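3-oxosteroid 1-dehydrogenase (Sterolibacterium denitrificans, PDB 7P18) probably uses FAD to introduce a double bond between C1 and C2 of 3-oxosteroids, passing the electrons to an acceptor. Local coordinates at residues T45-G50 with L208-A213; T131-L136 with M164-A169. All coordinates share one frame; numbering follows the deposited sequence. Where two conformers were deposited one is given.

Interaction 1 (T45-G50 with L208-A213). With FAD (flavin-adenine dinucleotide), chain C.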
loop_
_atom_site.group_PDB
_atom_site.type_symbol
_atom_site.label_atom_id
_atom_site.label_comp_id
_atom_site.label_asym_id
_atom_site.label_seq_id
_atom_site.Cartn_x
_atom_site.Cartn_y
_atom_site.Cartn_z
ATOM N N THR A 45 3.235 -6.471 4.952
ATOM C CA THR A 45 2.979 -5.725 3.683
ATOM C C THR A 45 3.751 -4.411 3.734
ATOM O O THR A 45 4.197 -3.932 2.686
ATOM C CB THR A 45 1.490 -5.462 3.449
ATOM O OG1 THR A 45 0.710 -6.629 3.756
ATOM C CG2 THR A 45 1.237 -5.003 2.034
ATOM N N SER A 46 3.911 -3.850 4.938
ATOM C CA SER A 46 4.577 -2.544 5.122
ATOM C C SER A 46 5.957 -2.617 4.445
ATOM O O SER A 46 6.349 -1.683 3.710
ATOM C CB SER A 46 4.640 -2.232 6.618
ATOM O OG SER A 46 3.339 -2.169 7.203
ATOM N N ALA A 47 6.667 -3.719 4.666
ATOM C CA ALA A 47 8.056 -3.911 4.191
ATOM C C ALA A 47 8.130 -3.923 2.659
ATOM O O ALA A 47 9.181 -3.514 2.130
ATOM C CB ALA A 47 8.610 -5.171 4.797
ATOM N N VAL A 48 7.082 -4.390 1.969
ATOM C CA VAL A 48 7.075 -4.531 0.486
ATOM C C VAL A 48 6.352 -3.347 -0.161
ATOM O O VAL A 48 6.101 -3.388 -1.362
ATOM C CB VAL A 48 6.506 -5.909 0.069
ATOM C CG1 VAL A 48 7.331 -7.030 0.669
ATOM C CG2 VAL A 48 5.040 -6.081 0.390
ATOM N N SER A 49 6.065 -2.294 0.614
ATOM C CA SER A 49 5.258 -1.139 0.185
ATOM C C SER A 49 6.162 -0.030 -0.325
ATOM O O SER A 49 7.387 -0.200 -0.280
ATOM C CB SER A 49 4.387 -0.658 1.331
ATOM O OG SER A 49 5.142 0.082 2.259
ATOM N N GLY A 50 5.572 1.092 -0.720
ATOM C CA GLY A 50 6.311 2.324 -1.043
ATOM C C GLY A 50 6.820 3.051 0.172
ATOM O O GLY A 50 7.636 3.977 0.001
ATOM N N LEU A 208 12.004 2.870 0.192
ATOM C CA LEU A 208 10.536 2.693 0.192
ATOM C C LEU A 208 10.138 1.955 1.464
ATOM O O LEU A 208 10.702 2.278 2.512
ATOM C CB LEU A 208 10.139 1.944 -1.078
ATOM C CG LEU A 208 10.641 2.570 -2.373
ATOM C CD1 LEU A 208 10.205 1.719 -3.565
ATOM C CD2 LEU A 208 10.167 4.006 -2.547
ATOM N N GLY A 209 9.193 1.015 1.391
ATOM C CA GLY A 209 8.703 0.302 2.586
ATOM C C GLY A 209 9.797 -0.511 3.220
ATOM O O GLY A 209 9.727 -0.811 4.410
ATOM N N ASN A 210 10.804 -0.925 2.452
ATOM C CA ASN A 210 11.924 -1.717 3.024
ATOM C C ASN A 210 12.778 -0.807 3.913
ATOM O O ASN A 210 13.255 -1.268 4.974
ATOM C CB ASN A 210 12.714 -2.393 1.897
ATOM C CG ASN A 210 12.852 -3.893 2.082
ATOM O OD1 ASN A 210 13.907 -4.424 1.800
ATOM N ND2 ASN A 210 11.815 -4.576 2.537
ATOM N N ALA A 211 12.973 0.460 3.546
ATOM C CA ALA A 211 13.670 1.431 4.433
ATOM C C ALA A 211 12.855 1.625 5.707
ATOM O O ALA A 211 13.391 1.641 6.794
ATOM C CB ALA A 211 13.910 2.742 3.739
ATOM N N MET A 212 11.547 1.754 5.552
ATOM C CA MET A 212 10.622 1.972 6.681
ATOM C C MET A 212 10.720 0.795 7.667
ATOM O O MET A 212 10.933 1.034 8.862
ATOM C CB MET A 212 9.198 2.135 6.142
ATOM C CG MET A 212 8.154 2.334 7.208
ATOM S SD MET A 212 6.535 2.531 6.457
ATOM C CE MET A 212 6.266 0.880 5.847
ATOM N N ALA A 213 10.568 -0.443 7.184
ATOM C CA ALA A 213 10.576 -1.653 8.025
ATOM C C ALA A 213 11.961 -1.881 8.635
ATOM O O ALA A 213 12.041 -2.189 9.843
ATOM C CB ALA A 213 10.088 -2.844 7.233
HETATM P PA FAD C . 1.170 -5.454 7.581
HETATM O O1A FAD C . 2.177 -4.447 7.155
HETATM O O2A FAD C . 0.901 -6.496 6.529
HETATM O O5B FAD C . 1.707 -6.121 8.914
HETATM C C5B FAD C . 0.894 -7.133 9.565
HETATM C C4B FAD C . 1.814 -8.151 10.166
HETATM O O4B FAD C . 1.059 -8.970 11.101
HETATM C C3B FAD C . 2.473 -9.129 9.171
HETATM O O3B FAD C . 3.880 -9.198 9.373
HETATM C C2B FAD C . 1.769 -10.458 9.458
HETATM O O2B FAD C . 2.543 -11.589 9.082
HETATM C C1B FAD C . 1.429 -10.314 10.942
HETATM N N9A FAD C . 0.350 -11.185 11.412
HETATM C C8A FAD C . -0.760 -11.618 10.744
HETATM N N7A FAD C . -1.477 -12.487 11.451
HETATM C C5A FAD C . -0.810 -12.580 12.666
HETATM C C6A FAD C . -1.063 -13.321 13.841
HETATM N N6A FAD C . -2.064 -14.199 13.978
HETATM N N1A FAD C . -0.191 -13.178 14.862
HETATM C C2A FAD C . 0.836 -12.337 14.711
HETATM N N3A FAD C . 1.218 -11.646 13.632
HETATM C C4A FAD C . 0.319 -11.795 12.643
HETATM N N1 FAD C . 0.251 2.003 1.630
HETATM C C2 FAD C . 0.648 3.269 1.893
HETATM O O2 FAD C . 0.007 3.988 2.682
HETATM N N3 FAD C . 1.752 3.787 1.346
HETATM C C4 FAD C . 2.398 3.188 0.284
HETATM O O4 FAD C . 3.463 3.664 -0.094
HETATM C C4X FAD C . 2.005 1.867 -0.061
HETATM N N5 FAD C . 2.624 1.241 -1.048
HETATM C C5X FAD C . 2.265 -0.063 -1.298
HETATM C C6 FAD C . 2.974 -0.790 -2.283
HETATM C C7 FAD C . 2.753 -2.145 -2.486
HETATM C C7M FAD C . 3.545 -2.911 -3.525
HETATM C C8 FAD C . 1.840 -2.818 -1.654
HETATM C C8M FAD C . 1.596 -4.306 -1.833
HETATM C C9 FAD C . 1.082 -2.103 -0.748
HETATM C C9A FAD C . 1.307 -0.734 -0.506
HETATM N N10 FAD C . 0.567 0.013 0.423
HETATM C C10 FAD C . 0.909 1.330 0.701
HETATM C "C1'" FAD C . -0.400 -0.642 1.312
HETATM C "C2'" FAD C . 0.278 -0.979 2.658
HETATM O "O2'" FAD C . 1.477 -1.736 2.495
HETATM C "C3'" FAD C . -0.658 -1.718 3.630
HETATM O "O3'" FAD C . -1.991 -1.206 3.574
HETATM C "C4'" FAD C . -0.105 -1.681 5.039
HETATM O "O4'" FAD C . 1.225 -2.179 5.000
HETATM C "C5'" FAD C . -0.923 -2.462 6.045
HETATM O "O5'" FAD C . -0.195 -2.400 7.287
HETATM P P FAD C . -0.623 -3.320 8.510
HETATM O O1P FAD C . 0.370 -2.976 9.535
HETATM O O2P FAD C . -2.062 -3.292 8.770
HETATM O O3P FAD C . -0.267 -4.826 7.976
#

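Interaction 2 (T131-L136 with M164-A169)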
loop_
_atom_site.group_PDB
_atom_site.type_symbol
_atom_site.label_atom_id
_atom_site.label_comp_id
_atom_site.label_asym_id
_atom_site.label_seq_id
_atom_site.Cartn_x
_atom_site.Cartn_y
_atom_site.Cartn_z
ATOM N N THR A 131 2.261 13.917 1.125
ATOM C CA THR A 131 2.944 12.608 1.013
ATOM C C THR A 131 4.415 12.779 1.428
ATOM O O THR A 131 5.043 13.714 0.937
ATOM C CB THR A 131 2.821 12.037 -0.397
ATOM O OG1 THR A 131 1.452 11.770 -0.710
ATOM C CG2 THR A 131 3.652 10.782 -0.534
ATOM N N MET A 132 4.895 11.887 2.283
ATOM C CA MET A 132 6.289 11.810 2.763
ATOM C C MET A 132 6.815 10.386 2.564
ATOM O O MET A 132 6.002 9.405 2.617
ATOM C CB MET A 132 6.409 12.204 4.232
ATOM C CG MET A 132 5.738 13.542 4.610
ATOM S SD MET A 132 6.026 13.967 6.353
ATOM C CE MET A 132 7.661 14.684 6.247
ATOM N N GLU A 133 8.130 10.278 2.363
ATOM C CA GLU A 133 8.781 8.960 2.173
ATOM C C GLU A 133 10.107 8.903 2.928
ATOM O O GLU A 133 10.647 9.937 3.376
ATOM C CB GLU A 133 8.950 8.708 0.687
ATOM C CG GLU A 133 10.112 9.484 0.049
ATOM C CD GLU A 133 10.508 8.903 -1.294
ATOM O OE1 GLU A 133 10.488 7.618 -1.430
ATOM O OE2 GLU A 133 10.752 9.724 -2.215
ATOM N N PRO A 134 10.638 7.678 3.119
ATOM C CA PRO A 134 11.901 7.478 3.820
ATOM C C PRO A 134 13.145 7.778 2.978
ATOM O O PRO A 134 13.141 7.547 1.755
ATOM C CB PRO A 134 11.949 5.984 4.137
ATOM C CG PRO A 134 10.598 5.428 3.716
ATOM C CD PRO A 134 9.982 6.411 2.763
ATOM N N MET A 135 14.171 8.334 3.616
ATOM C CA MET A 135 15.546 8.321 3.057
ATOM C C MET A 135 16.021 6.856 2.988
ATOM O O MET A 135 15.560 6.007 3.807
ATOM C CB MET A 135 16.483 9.121 3.964
ATOM C CG MET A 135 16.122 10.595 4.028
ATOM S SD MET A 135 17.420 11.529 4.914
ATOM C CE MET A 135 18.675 11.553 3.627
ATOM N N LEU A 136 16.891 6.544 2.034
ATOM C CA LEU A 136 17.558 5.206 1.990
ATOM C C LEU A 136 18.129 4.896 3.375
ATOM O O LEU A 136 18.690 5.793 4.045
ATOM C CB LEU A 136 18.643 5.195 0.910
ATOM C CG LEU A 136 18.202 5.390 -0.536
ATOM C CD1 LEU A 136 19.412 5.282 -1.466
ATOM C CD2 LEU A 136 17.155 4.378 -0.965
ATOM N N MET A 164 15.982 2.529 -4.673
ATOM C CA MET A 164 15.756 3.985 -4.903
ATOM C C MET A 164 14.589 4.497 -4.050
ATOM O O MET A 164 13.700 3.699 -3.690
ATOM C CB MET A 164 15.422 4.246 -6.367
ATOM C CG MET A 164 16.525 3.754 -7.328
ATOM S SD MET A 164 16.024 3.934 -9.048
ATOM C CE MET A 164 14.367 3.212 -9.050
ATOM N N THR A 165 14.588 5.804 -3.771
ATOM C CA THR A 165 13.431 6.541 -3.216
ATOM C C THR A 165 12.458 6.748 -4.356
ATOM O O THR A 165 12.889 6.679 -5.528
ATOM C CB THR A 165 13.860 7.889 -2.628
ATOM O OG1 THR A 165 14.389 8.690 -3.693
ATOM C CG2 THR A 165 14.886 7.713 -1.534
ATOM N N ALA A 166 11.193 6.979 -4.047
ATOM C CA ALA A 166 10.157 7.345 -5.040
ATOM C C ALA A 166 10.574 8.648 -5.722
ATOM O O ALA A 166 10.367 8.777 -6.938
ATOM C CB ALA A 166 8.799 7.471 -4.405
ATOM N N THR A 167 11.166 9.569 -4.967
ATOM C CA THR A 167 11.658 10.856 -5.526
ATOM C C THR A 167 12.711 10.558 -6.613
ATOM O O THR A 167 12.497 11.001 -7.754
ATOM C CB THR A 167 12.227 11.752 -4.422
ATOM O OG1 THR A 167 11.187 11.919 -3.443
ATOM C CG2 THR A 167 12.694 13.086 -4.969
ATOM N N GLU A 168 13.773 9.832 -6.254
ATOM C CA GLU A 168 14.896 9.439 -7.162
ATOM C C GLU A 168 14.307 8.707 -8.358
ATOM O O GLU A 168 14.679 9.031 -9.488
ATOM C CB GLU A 168 15.900 8.500 -6.495
ATOM C CG GLU A 168 16.946 9.166 -5.638
ATOM C CD GLU A 168 17.671 8.143 -4.812
ATOM O OE1 GLU A 168 17.233 6.979 -4.857
ATOM O OE2 GLU A 168 18.640 8.511 -4.092
ATOM N N ALA A 169 13.407 7.760 -8.110
ATOM C CA ALA A 169 12.705 6.987 -9.158
ATOM C C ALA A 169 12.001 7.951 -10.106
ATOM O O ALA A 169 12.456 8.012 -11.240
ATOM C CB ALA A 169 11.723 5.994 -8.565
#

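Interaction 1 (T45-G50 with L208-A213)
S49 and G50 run past the N-terminal part of helix 208-222, the CA atoms of S49 and G209, and those of G50 and L208, 4.4 Å apart. G209 N donates to S49 O over 2.7 Å. G209 is tightly enclosed: its CA lies 3.3 Å from S46 O in a CA-H...O contact, and a CB here would run into S46 O and S49 OG. S46 O also accepts from S49 N and S49 OG, and in one of its two conformers the CE methyl of M212 also reaches S46.

On another flank N210 reaches back with ND2 to A47 O, 2.9 Å away and 44° out of the carbonyl plane. ND2 also donates to R150 O, and OD1 accepts from R206. A leucine in place of N210 would probably leave the carbonyls of A47 and R150 without this shared donor, in a buried setting. Beyond it A47 CB meets A213 CB at 3.7 Å.

The far side of 45-50 faces FAD. Backbone N and hydroxyl of T45 both hold O2A; those of S46 hold O1A, with S46 OG 2.6 Å from O1A and also accepting from FAD O4'. S49 CB lies 3.4 Å from FAD C5X of the flavin ring. Helix 208-222 thus backs a segment that binds the adenosine-side phosphate of FAD and continues to the flavin, part of the dinucleotide-binding Rossmann-type fold of this flavoprotein family.

Interaction 2 (T131-L136 with M164-A169)
The carboxylate of E133 meets the first turn of helix 166-174 with both oxygens. OE1 receives A166 N at 2.8 Å through its syn lone pair; OE2 takes T167 N, likewise on the syn side, and T167 OG1 at 2.6 Å, the hydroxyl coming in nearly along the C-O axis. Three donors therefore fix the rotation of the group, and the amides at the helix start would probably stabilise its negative charge. E133 CG sits between backbone N and carbonyl carbon (chi1 77°), and from there the chain extends straight toward the helix, crossing the T165 side chain at about a right angle.

T165 is the N-cap, and with E168 it forms a capping box: E168 N donates to T165 OG1 at 2.9 Å, while T165 N reaches E168 OE1 from above the carboxylate plane. E133 thus binds helix-start amides beside those used by the box.

With T165 OG1 in the cap (chi1 63°), CG2 lies on the strand side, 3.7 Å from P134 O and 4.1 Å from L136 CD2. The L136 side chain lies across T165, its CD2 methyl also 4.0 Å from M164 C. A166 lines the androstadienedione pocket.

Overall arrangement
Interaction 2 is nested along the chain inside the loop closed by interaction 1, and their centres lie about 11 Å apart. L208 joins them: its CD2 is 3.5 Å from A166 N, and its backbone O packs on P134 CG. Interaction 1 is wholly buried nearer the centre of the chain; interaction 2 is also mainly buried, but farther out, with T167 exposed and L136 partly so. The first relies on close backbone approach and main-chain carbonyls as acceptors; the second on a side-chain carboxylate at a helix start. Both bring the N-terminal part of a helix against another element beside the active site: A166 lines the steroid pocket and G50, which binds FAD, lies about 4 Å from the steroid at nearest atoms.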